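Local coordinates for protein probable uracil-DNA glycosylase (Acanthamoeba polyphaga mimivirus, PDB 5X55) that is probably a uracil-DNA glycosylase of a giant virus, a member of the UDG superfamily built round a four-stranded parallel sheet, at residues E100-N108 and M205-C215; P180-L188 and Y282-V293. All blocks are in the same frame, centred on the assembly; numbering follows the deposited sequence.

Contact 1: residues E100-N108 and M205-C215; sequences EYILIDANN and MGCSFSVPLNC
With CG of D105 turned anti to the backbone N (chi1 177°) and CG of N214 anti to its own carbonyl carbon (chi1 -67°), the carboxylate of the first and the amide of the second are brought together although the CB of D105 points away from 205-215. N214 ND2 donates to D105 OD1 at 2.8 Å. The acceptor lies almost in the amide plane of N214, whereas the donor stands above the carboxylate plane, and the two flat groups are inclined to each other by 59°. From the opposite face of the carboxylate, the backbone N of N107 donates to the same OD1 at 3.0 Å, forming an Asx turn. OD2 in turn accepts from N108 ND2, so three N-H groups limit rotation of the carboxylate.

Behind this polar end, D105 and L213 form a single beta bridge: L213 N donates to I104 O at 2.7 Å, and A106 N to L213 O at 3.0 Å. The bridge joins the chain just after helix 98-102 to the long loop between strand 185-189 and helix 219-230 of the UDG fold, at the type II beta turn of P212 to C215. Next to it, I104 CG2 lies alongside the P212 ring, 3.6 Å from CB. M205 bends at chi3, so that its CE lies against both I104 CD1 and I102 O. Farther along, I102 CD1 meets C207 SG at 3.5 Å; both residues also touch N173 of helix 173-177 and I247 of helix 244-248. At the more exposed margin, L103 CD1 touches L213 CD1 at 3.9 Å. A106 CB, which points toward the loop, packs on SG of the buried C215 at 3.8 Å.

Contact 2: residues P180-L188 and Y282-V293; sequences PGKIKVVIL and YLTDNYDDLIFV
V185 and V186 pair in parallel with I291 and F292, joining the two central strands of the four-stranded parallel sheet of this UDG-superfamily fold. The ladder runs from I291 N to K184 O, from V186 N to I291 O (2.8 Å) and from V293 N to V186 O. On one face V185 CG1 meets V293 CG2 at 3.8 Å, and I354 of helix 350-360 touches both valines. On the other, V186 and F292 lie side by side and point the same way; CG2 of V186 sits over one face of the phenyl ring, displaced toward its rim.

Ahead of the strands, I183, in the lead-in to strand 185-188, packs against L283 near the end of helix 273-286. Their side chains cross at about a right angle, with I183 CD1 3.6 Å from L283 CD2, and F252 of the neighbouring strand 251-255 touches both. The same L283 methyl reaches P180 CB. Y287, just past the helix, has CG anti to its carbonyl carbon (chi1 -60°), which turns the ring toward the 3-10 segment 180-182: P180 O stands over the ring centre, and G181 CA approaches CE1 obliquely at 3.5 Å.

Waters extend the backbone pairing at both ends. One links K184 O to D289 O, and a second donates to V186 O and V293 O. Beyond it, a third water donates to L188 O and, at 2.6 Å, to V293 O.

How the contacts relate
Contact 2 is the more buried of the two and belongs to the central sheet, where repeated backbone bonds are flanked by aliphatic and aromatic side chains. Contact 1 is partly buried: it has a single bridge between two loop portions, with an apolar inner end and an amide-carboxylate cluster at its outer end. The centres of contact 1 and contact 2 lie about 23 Å apart, on opposite sides of the chain's centre. The two nevertheless touch, S208 OG of contact 1 lying 3.0 Å from I187 O of contact 2, a probable hydrogen bond. CE2 of F209 packs on L188 O as well. Along the sequence their segments alternate, and the 205-215 loop follows the strand that begins in 180-188.

Contact 1: residues E100-N108 and M205-C215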
loop_
_atom_site.group_PDB
_atom_site.type_symbol
_atom_site.label_atom_id
_atom_site.label_comp_id
_atom_site.label_asym_id
_atom_site.label_seq_id
_atom_site.Cartn_x
_atom_site.Cartn_y
_atom_site.Cartn_z
ATOM N N GLU A 100 -15.596 -6.977 -5.967
ATOM C CA GLU A 100 -15.002 -8.111 -6.656
ATOM C C GLU A 100 -13.485 -7.990 -6.718
ATOM O O GLU A 100 -12.789 -9.012 -6.712
ATOM C CB GLU A 100 -15.607 -8.260 -8.045
ATOM C CG GLU A 100 -16.970 -8.932 -8.000
ATOM C CD GLU A 100 -17.626 -9.049 -9.364
ATOM O OE1 GLU A 100 -17.966 -8.006 -9.956
ATOM O OE2 GLU A 100 -17.791 -10.188 -9.846
ATOM N N TYR A 101 -12.960 -6.760 -6.731
ATOM C CA TYR A 101 -11.524 -6.504 -6.706
ATOM C C TYR A 101 -10.956 -6.459 -5.296
ATOM O O TYR A 101 -9.820 -6.893 -5.076
ATOM C CB TYR A 101 -11.193 -5.172 -7.391
ATOM C CG TYR A 101 -11.552 -5.088 -8.853
ATOM C CD1 TYR A 101 -10.716 -5.612 -9.825
ATOM C CD2 TYR A 101 -12.718 -4.454 -9.263
ATOM C CE1 TYR A 101 -11.036 -5.535 -11.163
ATOM C CE2 TYR A 101 -13.047 -4.359 -10.602
ATOM C CZ TYR A 101 -12.201 -4.900 -11.551
ATOM O OH TYR A 101 -12.534 -4.814 -12.888
ATOM N N ILE A 102 -11.685 -5.897 -4.335
ATOM C CA ILE A 102 -11.035 -5.630 -3.059
ATOM C C ILE A 102 -11.363 -6.734 -2.055
ATOM O O ILE A 102 -10.545 -7.047 -1.182
ATOM C CB ILE A 102 -11.391 -4.225 -2.521
ATOM C CG1 ILE A 102 -10.436 -3.833 -1.392
ATOM C CG2 ILE A 102 -12.826 -4.129 -2.046
ATOM C CD1 ILE A 102 -9.019 -3.569 -1.860
ATOM N N LEU A 103 -12.537 -7.353 -2.173
ATOM C CA LEU A 103 -12.919 -8.428 -1.255
ATOM C C LEU A 103 -12.716 -9.771 -1.952
ATOM O O LEU A 103 -13.644 -10.374 -2.489
ATOM C CB LEU A 103 -14.354 -8.250 -0.777
ATOM C CG LEU A 103 -14.710 -9.283 0.286
ATOM C CD1 LEU A 103 -13.949 -8.959 1.550
ATOM C CD2 LEU A 103 -16.204 -9.358 0.543
ATOM N N ILE A 104 -11.480 -10.261 -1.903
ATOM C CA ILE A 104 -11.024 -11.370 -2.732
ATOM C C ILE A 104 -11.061 -12.674 -1.944
ATOM O O ILE A 104 -10.630 -12.730 -0.784
ATOM C CB ILE A 104 -9.604 -11.081 -3.251
ATOM C CG1 ILE A 104 -9.623 -9.900 -4.204
ATOM C CG2 ILE A 104 -8.992 -12.302 -3.930
ATOM C CD1 ILE A 104 -8.239 -9.445 -4.535
ATOM N N ASP A 105 -11.538 -13.735 -2.585
ATOM C CA ASP A 105 -11.551 -15.074 -2.006
ATOM C C ASP A 105 -10.537 -15.939 -2.746
ATOM O O ASP A 105 -10.653 -16.135 -3.965
ATOM C CB ASP A 105 -12.951 -15.678 -2.092
ATOM C CG ASP A 105 -13.020 -17.102 -1.564
ATOM O OD1 ASP A 105 -12.097 -17.563 -0.851
ATOM O OD2 ASP A 105 -14.035 -17.763 -1.856
ATOM N N ALA A 106 -9.539 -16.448 -2.013
ATOM C CA ALA A 106 -8.521 -17.290 -2.650
ATOM C C ALA A 106 -9.126 -18.555 -3.267
ATOM O O ALA A 106 -8.616 -19.050 -4.275
ATOM C CB ALA A 106 -7.425 -17.653 -1.648
ATOM N N ASN A 107 -10.215 -19.082 -2.693
ATOM C CA ASN A 107 -10.888 -20.242 -3.269
ATOM C C ASN A 107 -11.694 -19.914 -4.524
ATOM O O ASN A 107 -12.163 -20.839 -5.188
ATOM C CB ASN A 107 -11.825 -20.877 -2.245
ATOM C CG ASN A 107 -11.095 -21.395 -1.015
ATOM O OD1 ASN A 107 -9.956 -21.849 -1.090
ATOM N ND2 ASN A 107 -11.754 -21.315 0.126
ATOM N N ASN A 108 -11.878 -18.636 -4.864
ATOM C CA ASN A 108 -12.673 -18.242 -6.022
ATOM C C ASN A 108 -11.965 -17.093 -6.747
ATOM O O ASN A 108 -12.472 -15.977 -6.897
ATOM C CB ASN A 108 -14.093 -17.883 -5.593
ATOM C CG ASN A 108 -14.924 -19.109 -5.293
ATOM O OD1 ASN A 108 -15.566 -19.663 -6.187
ATOM N ND2 ASN A 108 -14.896 -19.562 -4.041
ATOM N N MET A 205 -2.208 -8.572 -3.369
ATOM C CA MET A 205 -3.487 -8.181 -3.949
ATOM C C MET A 205 -3.552 -6.682 -4.252
ATOM O O MET A 205 -4.634 -6.135 -4.419
ATOM C CB MET A 205 -4.638 -8.591 -3.025
ATOM C CG MET A 205 -4.606 -7.976 -1.625
ATOM S SD MET A 205 -6.146 -8.403 -0.778
ATOM C CE MET A 205 -7.249 -7.181 -1.501
ATOM N N GLY A 206 -2.411 -6.010 -4.370
ATOM C CA GLY A 206 -2.418 -4.622 -4.771
ATOM C C GLY A 206 -2.711 -3.652 -3.657
ATOM O O GLY A 206 -2.999 -2.484 -3.933
ATOM N N CYS A 207 -2.679 -4.116 -2.415
ATOM C CA CYS A 207 -2.836 -3.307 -1.218
ATOM C C CYS A 207 -1.708 -3.664 -0.278
ATOM O O CYS A 207 -1.343 -4.841 -0.179
ATOM C CB CYS A 207 -4.155 -3.587 -0.508
ATOM S SG CYS A 207 -5.521 -3.493 -1.576
ATOM N N SER A 208 -1.183 -2.677 0.439
ATOM C CA SER A 208 -0.198 -3.017 1.456
ATOM C C SER A 208 -0.873 -3.773 2.598
ATOM O O SER A 208 -2.039 -3.525 2.934
ATOM C CB SER A 208 0.535 -1.765 1.968
ATOM O OG SER A 208 -0.333 -0.773 2.475
ATOM N N PHE A 209 -0.149 -4.766 3.122
ATOM C CA PHE A 209 -0.497 -5.576 4.288
ATOM C C PHE A 209 -1.669 -6.545 4.088
ATOM O O PHE A 209 -1.701 -7.590 4.736
ATOM C CB PHE A 209 -0.723 -4.661 5.493
ATOM C CG PHE A 209 0.525 -3.932 5.901
ATOM C CD1 PHE A 209 1.519 -4.599 6.616
ATOM C CD2 PHE A 209 0.745 -2.610 5.506
ATOM C CE1 PHE A 209 2.695 -3.951 6.974
ATOM C CE2 PHE A 209 1.929 -1.963 5.845
ATOM C CZ PHE A 209 2.904 -2.633 6.583
ATOM N N SER A 210 -2.581 -6.267 3.164
ATOM C CA SER A 210 -3.768 -7.097 3.012
ATOM C C SER A 210 -3.493 -8.360 2.186
ATOM O O SER A 210 -2.613 -8.388 1.318
ATOM C CB SER A 210 -4.892 -6.282 2.366
ATOM O OG SER A 210 -6.044 -7.085 2.209
ATOM N N VAL A 211 -4.260 -9.414 2.476
ATOM C CA VAL A 211 -4.249 -10.665 1.711
ATOM C C VAL A 211 -5.685 -11.121 1.469
ATOM O O VAL A 211 -6.601 -10.771 2.227
ATOM C CB VAL A 211 -3.457 -11.785 2.433
ATOM C CG1 VAL A 211 -1.970 -11.447 2.515
ATOM C CG2 VAL A 211 -4.038 -12.083 3.816
ATOM N N PRO A 212 -5.905 -11.938 0.426
ATOM C CA PRO A 212 -7.253 -12.455 0.160
ATOM C C PRO A 212 -7.800 -13.253 1.325
ATOM O O PRO A 212 -7.054 -13.781 2.159
ATOM C CB PRO A 212 -7.057 -13.358 -1.064
ATOM C CG PRO A 212 -5.843 -12.804 -1.739
ATOM C CD PRO A 212 -4.947 -12.373 -0.607
ATOM N N LEU A 213 -9.130 -13.335 1.364
ATOM C CA LEU A 213 -9.812 -14.243 2.279
ATOM C C LEU A 213 -9.334 -15.675 2.058
ATOM O O LEU A 213 -8.961 -16.057 0.949
ATOM C CB LEU A 213 -11.324 -14.171 2.062
ATOM C CG LEU A 213 -11.992 -12.820 2.302
ATOM C CD1 LEU A 213 -13.392 -12.823 1.722
ATOM C CD2 LEU A 213 -12.024 -12.493 3.782
ATOM N N ASN A 214 -9.359 -16.471 3.130
ATOM C CA ASN A 214 -8.942 -17.873 3.097
ATOM C C ASN A 214 -7.467 -18.026 2.723
ATOM O O ASN A 214 -7.073 -19.020 2.106
ATOM C CB ASN A 214 -9.820 -18.696 2.149
ATOM C CG ASN A 214 -11.242 -18.822 2.641
ATOM O OD1 ASN A 214 -11.479 -19.093 3.821
ATOM N ND2 ASN A 214 -12.202 -18.620 1.741
ATOM N N CYS A 215 -6.653 -17.027 3.057
ATOM C CA CYS A 215 -5.195 -17.089 3.092
ATOM C C CYS A 215 -4.733 -16.981 4.536
ATOM O O CYS A 215 -5.450 -16.444 5.388
ATOM C CB CYS A 215 -4.538 -15.950 2.290
ATOM S SG CYS A 215 -4.715 -15.992 0.493
#

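Contact 2: residues P180-L188 and Y282-V293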
loop_
_atom_site.group_PDB
_atom_site.type_symbol
_atom_site.label_atom_id
_atom_site.label_comp_id
_atom_site.label_asym_id
_atom_site.label_seq_id
_atom_site.Cartn_x
_atom_site.Cartn_y
_atom_site.Cartn_z
ATOM N N PRO A 180 -8.605 9.964 -5.356
ATOM C CA PRO A 180 -7.686 10.721 -4.482
ATOM C C PRO A 180 -8.400 11.640 -3.505
ATOM O O PRO A 180 -7.943 11.803 -2.365
ATOM C CB PRO A 180 -6.816 11.512 -5.471
ATOM C CG PRO A 180 -7.532 11.475 -6.774
ATOM C CD PRO A 180 -8.401 10.244 -6.787
ATOM N N GLY A 181 -9.529 12.224 -3.909
ATOM C CA GLY A 181 -10.273 13.122 -3.038
ATOM C C GLY A 181 -10.924 12.452 -1.852
ATOM O O GLY A 181 -11.430 13.147 -0.966
ATOM N N LYS A 182 -10.914 11.125 -1.799
ATOM C CA LYS A 182 -11.499 10.400 -0.691
ATOM C C LYS A 182 -10.461 9.766 0.210
ATOM O O LYS A 182 -10.825 9.125 1.195
ATOM C CB LYS A 182 -12.457 9.340 -1.238
ATOM C CG LYS A 182 -13.516 9.969 -2.137
ATOM C CD LYS A 182 -14.556 10.667 -1.273
ATOM C CE LYS A 182 -15.636 9.708 -0.837
ATOM N NZ LYS A 182 -15.862 9.660 0.647
ATOM N N ILE A 183 -9.181 9.934 -0.094
ATOM C CA ILE A 183 -8.132 9.450 0.785
ATOM C C ILE A 183 -8.144 10.252 2.077
ATOM O O ILE A 183 -8.146 11.488 2.055
ATOM C CB ILE A 183 -6.766 9.555 0.089
ATOM C CG1 ILE A 183 -6.672 8.519 -1.030
ATOM C CG2 ILE A 183 -5.635 9.408 1.095
ATOM C CD1 ILE A 183 -5.702 8.893 -2.120
ATOM N N LYS A 184 -8.137 9.550 3.215
ATOM C CA LYS A 184 -7.918 10.179 4.517
ATOM C C LYS A 184 -6.598 9.801 5.173
ATOM O O LYS A 184 -6.031 10.618 5.887
ATOM C CB LYS A 184 -9.048 9.821 5.479
ATOM C CG LYS A 184 -10.408 10.155 4.949
ATOM C CD LYS A 184 -11.398 9.112 5.409
ATOM C CE LYS A 184 -12.374 9.658 6.403
ATOM N NZ LYS A 184 -13.558 8.720 6.512
ATOM N N VAL A 185 -6.124 8.577 4.969
ATOM C CA VAL A 185 -4.930 8.045 5.608
ATOM C C VAL A 185 -4.159 7.301 4.537
ATOM O O VAL A 185 -4.758 6.585 3.726
ATOM C CB VAL A 185 -5.278 7.094 6.777
ATOM C CG1 VAL A 185 -4.018 6.638 7.492
ATOM C CG2 VAL A 185 -6.246 7.745 7.737
ATOM N N VAL A 186 -2.841 7.505 4.499
ATOM C CA VAL A 186 -1.945 6.823 3.570
ATOM C C VAL A 186 -1.044 5.931 4.408
ATOM O O VAL A 186 -0.299 6.433 5.261
ATOM C CB VAL A 186 -1.108 7.816 2.749
ATOM C CG1 VAL A 186 -0.135 7.055 1.843
ATOM C CG2 VAL A 186 -2.009 8.765 1.950
ATOM N N ILE A 187 -1.127 4.617 4.193
ATOM C CA ILE A 187 -0.272 3.641 4.874
ATOM C C ILE A 187 0.615 2.966 3.830
ATOM O O ILE A 187 0.147 2.136 3.037
ATOM C CB ILE A 187 -1.078 2.598 5.664
ATOM C CG1 ILE A 187 -2.174 3.276 6.500
ATOM C CG2 ILE A 187 -0.135 1.770 6.563
ATOM C CD1 ILE A 187 -2.802 2.378 7.532
ATOM N N LEU A 188 1.901 3.283 3.855
ATOM C CA LEU A 188 2.843 2.707 2.904
ATOM C C LEU A 188 3.370 1.354 3.367
ATOM O O LEU A 188 3.818 1.201 4.506
ATOM C CB LEU A 188 4.005 3.654 2.689
ATOM C CG LEU A 188 3.539 4.817 1.834
ATOM C CD1 LEU A 188 4.430 5.996 2.130
ATOM C CD2 LEU A 188 3.584 4.410 0.365
ATOM N N TYR A 282 1.744 14.164 -5.895
ATOM C CA TYR A 282 0.420 14.518 -6.384
ATOM C C TYR A 282 -0.559 14.678 -5.228
ATOM O O TYR A 282 -1.339 15.643 -5.182
ATOM C CB TYR A 282 -0.071 13.453 -7.366
ATOM C CG TYR A 282 -1.453 13.739 -7.891
ATOM C CD1 TYR A 282 -1.641 14.575 -8.995
ATOM C CD2 TYR A 282 -2.574 13.197 -7.281
ATOM C CE1 TYR A 282 -2.914 14.847 -9.477
ATOM C CE2 TYR A 282 -3.850 13.468 -7.754
ATOM C CZ TYR A 282 -4.013 14.291 -8.845
ATOM O OH TYR A 282 -5.279 14.557 -9.324
ATOM N N LEU A 283 -0.536 13.735 -4.278
ATOM C CA LEU A 283 -1.505 13.805 -3.184
ATOM C C LEU A 283 -1.240 15.016 -2.292
ATOM O O LEU A 283 -2.164 15.773 -1.970
ATOM C CB LEU A 283 -1.490 12.507 -2.364
ATOM C CG LEU A 283 -1.967 11.234 -3.070
ATOM C CD1 LEU A 283 -1.747 10.035 -2.166
ATOM C CD2 LEU A 283 -3.426 11.338 -3.453
ATOM N N THR A 284 0.023 15.231 -1.900
ATOM C CA THR A 284 0.331 16.348 -1.013
ATOM C C THR A 284 0.225 17.705 -1.706
ATOM O O THR A 284 0.041 18.722 -1.029
ATOM C CB THR A 284 1.734 16.195 -0.423
ATOM O OG1 THR A 284 2.702 16.221 -1.484
ATOM C CG2 THR A 284 1.839 14.877 0.338
ATOM N N ASP A 285 0.335 17.757 -3.027
ATOM C CA ASP A 285 0.158 19.031 -3.701
ATOM C C ASP A 285 -1.312 19.360 -3.910
ATOM O O ASP A 285 -1.682 20.540 -3.911
ATOM C CB ASP A 285 0.874 19.040 -5.053
ATOM C CG ASP A 285 2.392 18.866 -4.927
ATOM O OD1 ASP A 285 2.928 18.875 -3.781
ATOM O OD2 ASP A 285 3.047 18.709 -5.990
ATOM N N ASN A 286 -2.174 18.358 -4.093
ATOM C CA ASN A 286 -3.545 18.708 -4.436
ATOM C C ASN A 286 -4.531 18.572 -3.284
ATOM O O ASN A 286 -5.675 19.004 -3.428
ATOM C CB ASN A 286 -4.009 17.884 -5.631
ATOM C CG ASN A 286 -3.342 18.336 -6.906
ATOM O OD1 ASN A 286 -2.397 17.702 -7.395
ATOM N ND2 ASN A 286 -3.797 19.470 -7.436
ATOM N N TYR A 287 -4.121 18.026 -2.143
ATOM C CA TYR A 287 -5.037 17.782 -1.039
ATOM C C TYR A 287 -4.409 18.209 0.277
ATOM O O TYR A 287 -3.189 18.378 0.393
ATOM C CB TYR A 287 -5.462 16.299 -0.983
ATOM C CG TYR A 287 -6.161 15.900 -2.252
ATOM C CD1 TYR A 287 -7.509 16.189 -2.443
ATOM C CD2 TYR A 287 -5.468 15.307 -3.287
ATOM C CE1 TYR A 287 -8.148 15.861 -3.623
ATOM C CE2 TYR A 287 -6.101 14.981 -4.472
ATOM C CZ TYR A 287 -7.439 15.269 -4.627
ATOM O OH TYR A 287 -8.086 14.958 -5.786
ATOM N N ASP A 288 -5.259 18.377 1.281
ATOM C CA ASP A 288 -4.770 18.931 2.521
ATOM C C ASP A 288 -5.114 18.055 3.703
ATOM O O ASP A 288 -6.122 17.329 3.700
ATOM C CB ASP A 288 -5.292 20.337 2.724
ATOM C CG ASP A 288 -4.674 21.325 1.735
ATOM O OD1 ASP A 288 -5.304 22.371 1.450
ATOM O OD2 ASP A 288 -3.560 21.057 1.238
ATOM N N ASP A 289 -4.221 18.105 4.695
ATOM C CA ASP A 289 -4.498 17.500 5.985
ATOM C C ASP A 289 -4.747 15.994 5.846
ATOM O O ASP A 289 -5.697 15.439 6.414
ATOM C CB ASP A 289 -5.699 18.197 6.627
ATOM C CG ASP A 289 -5.864 17.852 8.073
ATOM O OD1 ASP A 289 -7.010 17.544 8.455
ATOM O OD2 ASP A 289 -4.854 17.891 8.810
ATOM N N LEU A 290 -3.932 15.336 5.025
ATOM C CA LEU A 290 -3.940 13.884 4.999
ATOM C C LEU A 290 -3.174 13.376 6.205
ATOM O O LEU A 290 -2.387 14.101 6.818
ATOM C CB LEU A 290 -3.305 13.349 3.717
ATOM C CG LEU A 290 -3.898 13.857 2.403
ATOM C CD1 LEU A 290 -3.216 13.188 1.211
ATOM C CD2 LEU A 290 -5.398 13.653 2.348
ATOM N N ILE A 291 -3.395 12.113 6.544
ATOM C CA ILE A 291 -2.617 11.460 7.586
ATOM C C ILE A 291 -1.695 10.435 6.934
ATOM O O ILE A 291 -2.163 9.537 6.224
ATOM C CB ILE A 291 -3.520 10.808 8.637
ATOM C CG1 ILE A 291 -4.441 11.876 9.231
ATOM C CG2 ILE A 291 -2.652 10.137 9.701
ATOM C CD1 ILE A 291 -5.651 11.329 9.949
ATOM N N PHE A 292 -0.391 10.573 7.174
ATOM C CA PHE A 292 0.623 9.640 6.702
ATOM C C PHE A 292 1.130 8.819 7.880
ATOM O O PHE A 292 1.573 9.377 8.895
ATOM C CB PHE A 292 1.790 10.373 6.022
ATOM C CG PHE A 292 1.465 10.884 4.649
ATOM C CD1 PHE A 292 0.793 12.084 4.484
ATOM C CD2 PHE A 292 1.810 10.144 3.515
ATOM C CE1 PHE A 292 0.469 12.559 3.217
ATOM C CE2 PHE A 292 1.490 10.602 2.228
ATOM C CZ PHE A 292 0.809 11.816 2.080
ATOM N N VAL A 293 1.057 7.499 7.742
ATOM C CA VAL A 293 1.512 6.554 8.753
ATOM C C VAL A 293 2.785 5.903 8.237
ATOM O O VAL A 293 2.765 5.234 7.195
ATOM C CB VAL A 293 0.436 5.503 9.053
ATOM C CG1 VAL A 293 0.945 4.514 10.048
ATOM C CG2 VAL A 293 -0.809 6.168 9.550
HETATM O O HOH W 1 -7.127 13.066 6.495
HETATM O O HOH W 2 2.344 6.300 4.640
HETATM O O HOH W 3 3.807 2.939 6.641
#